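Side-chain contacts in GH3 beta-N-acetylglucosaminidase (Paenibacillaceae, PDB 6K5J), which hydrolyses terminal beta-linked N-acetylglucosamine units, probably from chitin-derived oligosaccharides among others, as a family 3 glycoside hydrolase: residues A[157-160]-A[161-165]; A[185-188]-A[189-192]; A[204-207]-A[208-212]. All coordinates share one frame; numbering follows the deposited sequence.

Contact 1. Residues A[157-160]-A[161-165]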
ATOM      1  N   THR A 157      17.234   0.683  -2.229  1.00 20.96           N
ATOM      2  CA  THR A 157      18.278  -0.300  -1.978  1.00 23.58           C
ATOM      3  C   THR A 157      17.697  -1.515  -1.275  1.00 22.40           C
ATOM      4  O   THR A 157      16.769  -1.403  -0.469  1.00 20.17           O
ATOM      5  CB  THR A 157      19.424   0.260  -1.130  1.00 20.17           C
ATOM      6  OG1 THR A 157      18.917   0.694   0.133  1.00 21.21           O
ATOM      7  CG2 THR A 157      20.117   1.407  -1.846  1.00 24.97           C
ATOM      8  N   ALA A 158      18.268  -2.680  -1.588  1.00 22.16           N
ATOM      9  CA  ALA A 158      17.857  -3.905  -0.920  1.00 20.99           C
ATOM     10  C   ALA A 158      18.095  -3.819   0.582  1.00 22.93           C
ATOM     11  O   ALA A 158      17.283  -4.308   1.374  1.00 22.25           O
ATOM     12  CB  ALA A 158      18.608  -5.102  -1.508  1.00 21.65           C
ATOM     13  N   GLU A 159      19.203  -3.191   0.991  1.00 20.95           N
ATOM     14  CA  GLU A 159      19.545  -3.142   2.411  1.00 23.80           C
ATOM     15  C   GLU A 159      18.489  -2.388   3.212  1.00 22.16           C
ATOM     16  O   GLU A 159      18.049  -2.849   4.271  1.00 21.46           O
ATOM     17  CB  GLU A 159      20.918  -2.498   2.596  1.00 25.76           C
ATOM     18  CG  GLU A 159      21.463  -2.613   4.006  1.00 34.98           C
ATOM     19  CD  GLU A 159      21.025  -1.479   4.923  1.00 35.38           C
ATOM     20  OE1 GLU A 159      20.531  -0.435   4.429  1.00 37.43           O
ATOM     21  OE2 GLU A 159      21.179  -1.634   6.155  1.00 43.33           O
ATOM     22  N   LEU A 160      18.089  -1.209   2.731  1.00 21.01           N
ATOM     23  CA  LEU A 160      17.112  -0.405   3.461  1.00 21.94           C
ATOM     24  C   LEU A 160      15.754  -1.096   3.503  1.00 19.73           C
ATOM     25  O   LEU A 160      15.113  -1.164   4.559  1.00 19.87           O
ATOM     26  CB  LEU A 160      16.984   0.976   2.819  1.00 21.97           C
ATOM     27  CG  LEU A 160      15.939   1.876   3.488  1.00 22.18           C
ATOM     28  CD1 LEU A 160      16.443   2.327   4.845  1.00 20.89           C
ATOM     29  CD2 LEU A 160      15.597   3.073   2.597  1.00 22.75           C
ATOM     30  N   VAL A 161      15.306  -1.619   2.360  1.00 19.91           N
ATOM     31  CA  VAL A 161      14.006  -2.288   2.288  1.00 16.84           C
ATOM     32  C   VAL A 161      13.987  -3.530   3.169  1.00 17.70           C
ATOM     33  O   VAL A 161      13.001  -3.792   3.870  1.00 17.26           O
ATOM     34  CB  VAL A 161      13.658  -2.608   0.820  1.00 18.05           C
ATOM     35  CG1 VAL A 161      12.477  -3.571   0.726  1.00 16.55           C
ATOM     36  CG2 VAL A 161      13.336  -1.320   0.057  1.00 18.15           C
ATOM     37  N   ALA A 162      15.077  -4.307   3.176  1.00 18.94           N
ATOM     38  CA  ALA A 162      15.104  -5.491   4.033  1.00 19.62           C
ATOM     39  C   ALA A 162      15.105  -5.108   5.509  1.00 20.07           C
ATOM     40  O   ALA A 162      14.414  -5.735   6.319  1.00 20.04           O
ATOM     41  CB  ALA A 162      16.328  -6.363   3.719  1.00 20.35           C
ATOM     42  N   ARG A 163      15.885  -4.089   5.873  1.00 20.21           N
ATOM     43  CA  ARG A 163      16.035  -3.723   7.277  1.00 23.11           C
ATOM     44  C   ARG A 163      14.720  -3.206   7.850  1.00 22.93           C
ATOM     45  O   ARG A 163      14.300  -3.607   8.944  1.00 22.09           O
ATOM     46  CB  ARG A 163      17.144  -2.671   7.413  1.00 23.77           C
ATOM     47  CG  ARG A 163      17.425  -2.239   8.839  1.00 30.26           C
ATOM     48  CD  ARG A 163      18.795  -1.566   8.968  1.00 33.33           C
ATOM     49  NE  ARG A 163      19.125  -0.730   7.812  1.00 36.47           N
ATOM     50  CZ  ARG A 163      18.787   0.551   7.705  1.00 30.28           C
ATOM     51  NH1 ARG A 163      18.093   1.128   8.675  1.00 31.78           N
ATOM     52  NH2 ARG A 163      19.138   1.247   6.633  1.00 33.00           N
ATOM     53  N   LEU A 164      14.044  -2.328   7.115  1.00 19.68           N
ATOM     54  CA  LEU A 164      12.770  -1.799   7.591  1.00 17.87           C
ATOM     55  C   LEU A 164      11.639  -2.797   7.370  1.00 17.82           C
ATOM     56  O   LEU A 164      10.753  -2.932   8.223  1.00 18.63           O
ATOM     57  CB  LEU A 164      12.444  -0.481   6.878  1.00 18.57           C
ATOM     58  CG  LEU A 164      12.964   0.818   7.492  1.00 22.60           C
ATOM     59  CD1 LEU A 164      14.456   0.747   7.788  1.00 22.20           C
ATOM     60  CD2 LEU A 164      12.633   1.996   6.557  1.00 19.70           C
ATOM     61  N   GLY A 165      11.665  -3.507   6.239  1.00 17.93           N
ATOM     62  CA  GLY A 165      10.563  -4.397   5.905  1.00 17.22           C
ATOM     63  C   GLY A 165      10.407  -5.564   6.859  1.00 20.39           C
ATOM     64  O   GLY A 165       9.283  -5.943   7.194  1.00 18.96           O
TER
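Near the start of helix 158-174 an i to i+4 salt bridge joins Glu159 to Arg163, one helical turn further on. Arg163 grips the carboxylate side-on, one nitrogen to each oxygen. The shorter bond runs from Arg163 NE to Glu159 OE2, 2.8 Å, and meets that oxygen from above the carboxylate plane. The other, from Arg163 NH2 to Glu159 OE1, is 3.1 Å long and almost straight (169°), and it uses the syn lone pair. This difference goes with the 31° between the two flat groups. A bend at chi2 (-88°) turns the Glu159 carboxylate forward along the helix, toward Arg163, while Arg163 bends at chi3. The remaining guanidinium nitrogen, Arg163 NH1, bonds to Gly109 O. With an alanine here, the Glu159 carboxylate would probably lose its charged mate and the carbonyl of Gly109 this donor.

The helix belongs to the TIM-barrel-like N-terminal domain of family 3 enzymes, following strand 132-133 and leading to strand 178-184. Its apolar residues suit its packed sides: Ala158, Val161 and Ala162 lie against helix 213-222, where small side chains allow close approach, and Leu164 rests on helix 111-127. Leu160 bridges the polar and apolar parts, its CD1 standing 3.9 Å from CD1 of Leu164 and 3.4 Å from Arg163 NH2. At the helix start Thr157 is the N-cap, a role suited to its short hydroxyl side chain: OG1 takes a weak bond from Leu160 N at 3.3 Å, and the carbonyl O of Thr157 accepts from Val161 N.

Contact 2. Residues A[185-188]-A[189-192]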
ATOM      1  N   PRO A 185       8.367 -11.691  -7.274  1.00 17.92           N
ATOM      2  CA  PRO A 185       9.700 -11.480  -6.690  1.00 17.98           C
ATOM      3  C   PRO A 185      10.202 -10.033  -6.700  1.00 20.85           C
ATOM      4  O   PRO A 185      11.395  -9.822  -6.510  1.00 22.23           O
ATOM      5  CB  PRO A 185      10.604 -12.356  -7.575  1.00 18.52           C
ATOM      6  CG  PRO A 185       9.944 -12.304  -8.923  1.00 20.51           C
ATOM      7  CD  PRO A 185       8.447 -12.255  -8.634  1.00 20.04           C
ATOM      8  N   GLY A 186       9.326  -9.053  -6.915  1.00 19.81           N
ATOM      9  CA  GLY A 186       9.766  -7.674  -6.814  1.00 17.14           C
ATOM     10  C   GLY A 186       9.271  -6.808  -7.953  1.00 18.79           C
ATOM     11  O   GLY A 186       9.683  -6.992  -9.098  1.00 20.62           O
ATOM     12  N   HIS A 187       8.407  -5.848  -7.635  1.00 17.31           N
ATOM     13  CA  HIS A 187       7.727  -4.987  -8.595  1.00 20.75           C
ATOM     14  C   HIS A 187       8.384  -3.613  -8.726  1.00 18.16           C
ATOM     15  O   HIS A 187       7.876  -2.771  -9.469  1.00 20.70           O
ATOM     16  CB  HIS A 187       6.252  -4.829  -8.164  1.00 18.98           C
ATOM     17  CG  HIS A 187       5.276  -4.629  -9.290  1.00 21.07           C
ATOM     18  ND1 HIS A 187       5.450  -3.683 -10.284  1.00 18.20           N
ATOM     19  CD2 HIS A 187       4.074  -5.214  -9.537  1.00 18.18           C
ATOM     20  CE1 HIS A 187       4.418  -3.719 -11.111  1.00 20.79           C
ATOM     21  NE2 HIS A 187       3.571  -4.640 -10.685  1.00 18.03           N
ATOM     22  N   GLY A 188       9.507  -3.370  -8.041  1.00 17.95           N
ATOM     23  CA  GLY A 188      10.036  -2.015  -7.925  1.00 18.34           C
ATOM     24  C   GLY A 188      10.674  -1.459  -9.187  1.00 19.87           C
ATOM     25  O   GLY A 188      10.765  -0.234  -9.337  1.00 21.45           O
ATOM     26  N   ASP A 189      11.118  -2.323 -10.096  1.00 17.70           N
ATOM     27  CA  ASP A 189      11.826  -1.890 -11.299  1.00 18.92           C
ATOM     28  C   ASP A 189      10.888  -1.551 -12.453  1.00 23.30           C
ATOM     29  O   ASP A 189      11.322  -0.895 -13.408  1.00 24.90           O
ATOM     30  CB  ASP A 189      12.828  -2.995 -11.719  1.00 24.78           C
ATOM     31  CG  ASP A 189      13.692  -2.614 -12.925  1.00 32.14           C
ATOM     32  OD1 ASP A 189      14.683  -1.888 -12.742  1.00 24.71           O
ATOM     33  OD2 ASP A 189      13.395  -3.076 -14.051  1.00 34.21           O
ATOM     34  N   THR A 190       9.607  -1.916 -12.367  1.00 21.15           N
ATOM     35  CA  THR A 190       8.724  -1.867 -13.529  1.00 22.43           C
ATOM     36  C   THR A 190       8.440  -0.434 -13.948  1.00 26.70           C
ATOM     37  O   THR A 190       8.114   0.417 -13.114  1.00 24.36           O
ATOM     38  CB  THR A 190       7.393  -2.573 -13.243  1.00 22.83           C
ATOM     39  OG1 THR A 190       6.743  -1.957 -12.119  1.00 21.68           O
ATOM     40  CG2 THR A 190       7.606  -4.063 -12.983  1.00 21.96           C
ATOM     41  N   GLY A 191       8.543  -0.172 -15.251  1.00 25.31           N
ATOM     42  CA  GLY A 191       8.006   1.055 -15.805  1.00 24.77           C
ATOM     43  C   GLY A 191       6.544   0.992 -16.170  1.00 27.19           C
ATOM     44  O   GLY A 191       5.958   2.003 -16.570  1.00 25.97           O
ATOM     45  N   GLU A 192       5.924  -0.177 -16.039  1.00 27.09           N
ATOM     46  CA  GLU A 192       4.520  -0.361 -16.358  1.00 23.61           C
ATOM     47  C   GLU A 192       3.769  -0.890 -15.146  1.00 30.40           C
ATOM     48  O   GLU A 192       4.348  -1.493 -14.242  1.00 27.43           O
ATOM     49  CB  GLU A 192       4.345  -1.314 -17.538  1.00 30.95           C
ATOM     50  CG  GLU A 192       4.864  -0.742 -18.846  1.00 30.45           C
ATOM     51  CD  GLU A 192       4.442  -1.586 -20.019  1.00 39.84           C
ATOM     52  OE1 GLU A 192       5.105  -2.616 -20.263  1.00 32.71           O
ATOM     53  OE2 GLU A 192       3.436  -1.230 -20.672  1.00 41.57           O
TER
HETATM   54  O   HOH W   1      11.485  -5.202 -10.112  1.00 21.05           O
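His187 and Thr190 are the two ends of a type I beta turn, and their side chains meet across it. The tight part is a single short hydrogen bond: ND1 of His187 donates to Thr190 OG1 at 2.8 Å, with the hydroxyl oxygen in the ring plane, at its edge. Thr190 reaches that place with OG1 between its own backbone N and carbonyl carbon (chi1 59°), while its methyl CG2 packs 3.5 Å from His187 ND1. A threonine therefore serves the imidazole with both branches. The backbone bond that closes the turn, Thr190 N to His187 O, is weak at 3.5 Å.

Water mediates a second link: it donates to Gly186 O at 2.7 Å and accepts from Asp189 N at 2.9 Å. Gly186 has a backbone conformation (phi 135°) in which a CB would be jammed against the preceding carbonyl, and Pro185 before it follows a cis peptide bond.

The chain is looser beyond the turn. Gly191 and Glu192 are exposed, and the Glu192 side chain leads away; its carbonyl O alone approaches the imidazole, 3.8 Å from CE1 of His187. The other ring nitrogen, His187 NE2, bonds to Ser194 OG, so both ends of the imidazole are held, beside an N-acetylglucosamine that the His187 side chain touches.

This segment follows strand 178-184 in a loop whose Asp-Ser-His sequence, just past this turn, carries the probable acid/base histidine in related N-acetylglucosaminidases; His187 is a different residue. Asp139, Asn142, Asn143 and Asn146, from the loop after strand 132-133, bond to it; Val232, after strand 226-229, touches His187, and Asp189 OD2 bonds to His203 just before helix 205-210.

Contact 3. Residues A[204-207]-A[208-212]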
ATOM      1  N   ALA A 204      18.987  -9.966 -15.630  1.00 27.19           N
ATOM      2  CA  ALA A 204      19.597 -11.262 -15.402  1.00 28.91           C
ATOM      3  C   ALA A 204      19.446 -11.687 -13.947  1.00 28.27           C
ATOM      4  O   ALA A 204      19.227 -10.876 -13.041  1.00 23.69           O
ATOM      5  CB  ALA A 204      21.082 -11.230 -15.776  1.00 30.15           C
ATOM      6  N   ARG A 205      19.606 -12.990 -13.734  1.00 29.29           N
ATOM      7  CA  ARG A 205      19.433 -13.567 -12.411  1.00 26.69           C
ATOM      8  C   ARG A 205      20.361 -12.923 -11.380  1.00 25.63           C
ATOM      9  O   ARG A 205      19.966 -12.730 -10.226  1.00 25.38           O
ATOM     10  CB  ARG A 205      19.655 -15.074 -12.510  1.00 28.99           C
ATOM     11  CG  ARG A 205      19.319 -15.851 -11.300  1.00 29.00           C
ATOM     12  CD  ARG A 205      17.877 -15.657 -10.852  1.00 25.58           C
ATOM     13  NE  ARG A 205      17.812 -16.157  -9.491  1.00 28.28           N
ATOM     14  CZ  ARG A 205      17.466 -17.397  -9.172  1.00 26.88           C
ATOM     15  NH1 ARG A 205      17.096 -18.254 -10.119  1.00 30.62           N
ATOM     16  NH2 ARG A 205      17.478 -17.766  -7.903  1.00 27.84           N
ATOM     17  N   GLU A 206      21.598 -12.576 -11.768  1.00 21.81           N
ATOM     18  CA  GLU A 206      22.501 -11.948 -10.804  1.00 27.01           C
ATOM     19  C   GLU A 206      21.896 -10.670 -10.238  1.00 26.87           C
ATOM     20  O   GLU A 206      22.089 -10.347  -9.062  1.00 22.96           O
ATOM     21  CB  GLU A 206      23.868 -11.644 -11.433  1.00 27.21           C
ATOM     22  CG  GLU A 206      23.894 -10.603 -12.560  1.00 29.15           C
ATOM     23  CD  GLU A 206      23.918  -9.138 -12.076  1.00 43.43           C
ATOM     24  OE1 GLU A 206      23.436  -8.260 -12.835  1.00 41.48           O
ATOM     25  OE2 GLU A 206      24.395  -8.861 -10.945  1.00 39.99           O
ATOM     26  N   ARG A 207      21.172  -9.923 -11.064  1.00 25.32           N
ATOM     27  CA  ARG A 207      20.592  -8.685 -10.574  1.00 26.14           C
ATOM     28  C   ARG A 207      19.408  -8.975  -9.659  1.00 24.82           C
ATOM     29  O   ARG A 207      19.275  -8.356  -8.597  1.00 23.22           O
ATOM     30  CB  ARG A 207      20.214  -7.802 -11.764  1.00 29.16           C
ATOM     31  CG  ARG A 207      18.965  -6.994 -11.582  1.00 35.48           C
ATOM     32  CD  ARG A 207      19.105  -5.850 -10.593  1.00 28.26           C
ATOM     33  NE  ARG A 207      17.781  -5.258 -10.500  1.00 30.65           N
ATOM     34  CZ  ARG A 207      17.361  -4.268 -11.276  1.00 28.47           C
ATOM     35  NH1 ARG A 207      18.191  -3.710 -12.154  1.00 24.66           N
ATOM     36  NH2 ARG A 207      16.122  -3.819 -11.151  1.00 28.80           N
ATOM     37  N   LEU A 208      18.564  -9.952 -10.030  1.00 21.84           N
ATOM     38  CA  LEU A 208      17.445 -10.319  -9.168  1.00 21.56           C
ATOM     39  C   LEU A 208      17.937 -10.833  -7.820  1.00 21.68           C
ATOM     40  O   LEU A 208      17.334 -10.539  -6.782  1.00 18.81           O
ATOM     41  CB  LEU A 208      16.563 -11.372  -9.855  1.00 20.97           C
ATOM     42  CG  LEU A 208      15.937 -10.988 -11.203  1.00 23.05           C
ATOM     43  CD1 LEU A 208      15.096 -12.131 -11.778  1.00 21.10           C
ATOM     44  CD2 LEU A 208      15.097  -9.706 -11.071  1.00 22.89           C
ATOM     45  N   ASP A 209      19.034 -11.601  -7.815  1.00 20.54           N
ATOM     46  CA  ASP A 209      19.552 -12.149  -6.562  1.00 20.13           C
ATOM     47  C   ASP A 209      20.054 -11.052  -5.631  1.00 21.53           C
ATOM     48  O   ASP A 209      19.904 -11.152  -4.407  1.00 22.23           O
ATOM     49  CB  ASP A 209      20.693 -13.135  -6.833  1.00 22.39           C
ATOM     50  CG  ASP A 209      20.212 -14.447  -7.408  1.00 27.54           C
ATOM     51  OD1 ASP A 209      19.011 -14.752  -7.297  1.00 26.11           O
ATOM     52  OD2 ASP A 209      21.048 -15.176  -7.978  1.00 25.08           O
ATOM     53  N   ARG A 210      20.672 -10.015  -6.177  1.00 20.84           N
ATOM     54  CA  ARG A 210      21.262  -8.999  -5.317  1.00 24.64           C
ATOM     55  C   ARG A 210      20.303  -7.866  -4.987  1.00 24.17           C
ATOM     56  O   ARG A 210      20.539  -7.133  -4.019  1.00 23.43           O
ATOM     57  CB  ARG A 210      22.518  -8.418  -5.957  1.00 22.44           C
ATOM     58  CG  ARG A 210      22.263  -7.459  -7.081  1.00 26.84           C
ATOM     59  CD  ARG A 210      23.568  -6.824  -7.563  1.00 28.30           C
ATOM     60  NE  ARG A 210      23.524  -6.603  -9.001  1.00 31.66           N
ATOM     61  CZ  ARG A 210      23.012  -5.521  -9.574  1.00 37.91           C
ATOM     62  NH1 ARG A 210      22.516  -4.538  -8.828  1.00 34.52           N
ATOM     63  NH2 ARG A 210      23.001  -5.423 -10.895  1.00 38.24           N
ATOM     64  N   LEU A 211      19.238  -7.702  -5.761  1.00 21.88           N
ATOM     65  CA  LEU A 211      18.325  -6.592  -5.520  1.00 20.24           C
ATOM     66  C   LEU A 211      16.932  -7.115  -5.175  1.00 19.41           C
ATOM     67  O   LEU A 211      16.617  -7.284  -3.992  1.00 21.48           O
ATOM     68  CB  LEU A 211      18.294  -5.659  -6.734  1.00 19.13           C
ATOM     69  CG  LEU A 211      17.626  -4.310  -6.413  1.00 22.41           C
ATOM     70  CD1 LEU A 211      18.444  -3.551  -5.380  1.00 20.76           C
ATOM     71  CD2 LEU A 211      17.415  -3.469  -7.668  1.00 23.67           C
ATOM     72  N   GLU A 212      16.126  -7.418  -6.203  1.00 20.46           N
ATOM     73  CA  GLU A 212      14.710  -7.764  -6.036  1.00 19.31           C
ATOM     74  C   GLU A 212      14.478  -8.796  -4.930  1.00 20.83           C
ATOM     75  O   GLU A 212      13.649  -8.591  -4.038  1.00 18.51           O
ATOM     76  CB  GLU A 212      14.154  -8.296  -7.363  1.00 22.46           C
ATOM     77  CG  GLU A 212      13.620  -7.229  -8.337  1.00 20.65           C
ATOM     78  CD  GLU A 212      14.717  -6.434  -9.050  1.00 25.66           C
ATOM     79  OE1 GLU A 212      15.908  -6.787  -8.932  1.00 22.30           O
ATOM     80  OE2 GLU A 212      14.382  -5.447  -9.744  1.00 25.80           O
TER
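Arg207 and Glu212 form a two-pronged salt bridge at the end of the short helix 205-210, a segment that also carries two i to i+4 ion pairs. Arg207 NE donates to Glu212 OE1 at 2.9 Å and NH2 to Glu212 OE2 at 2.8 Å, both on syn lone pairs, with the two planes only 14° apart. This nearly coplanar grip fixes the rotation of both buried groups. Arginine suits the place because NH2 also reaches Asp189 OD1, so that one cation probably balances two carboxylates.

The guanidinium is positioned by Leu211, whose CD2 lies over one of its faces, 3.4 Å from Arg207 NE, the two side chains running alongside each other. Arg207 also adopts a chi1 of 144°, well off a staggered value, and then bends at chi2 to bring its head over Leu211. Its CD methylene in turn lies over a face of the Arg210 guanidinium, toward the rim. Arg210 is held by Glu206: NE to OE2 is 3.1 Å, while NH2 to OE1 is a weak second bond. Arg210 NH1 bonds to the carbonyl O of Val535, the C-terminal residue.

Across the helix, Arg205 and Asp209 meet differently, their planes 76° apart. One oxygen does the work: Asp209 OD1 takes NE of Arg205 at 2.9 Å and a weak bond from NH2, a nitrogen that also forms a salt bridge with Glu258 OE1. Leu208 turns to Val237. At the helix start Ala204, the N-cap, offers no side-chain acceptor, but its carbonyl O receives two backbone donors, Leu208 N at 3.2 Å and Arg207 N at 2.9 Å.

In the fold
Contacts 1 and 3 are helical and partly buried, whereas contact 2 is a buried turn nearer the centre of the chain. Ion pairs one turn apart mark the polar sides of both helices, but contact 3 adds a buried, nearly coplanar pair where contact 1 turns alanine and leucine to its packed sides. Contact 2 relies instead on an imidazole, a hydroxyl and a water beside the bound sugar. It is tied to contact 3 by the salt bridge from Asp189 OD1 to Arg207 NH2 and by Pro185 against Glu212. Contact 1 meets contact 3 through Ala158 on the backbone of 210-211, but does not touch contact 2, about 9 Å away between nearest atoms.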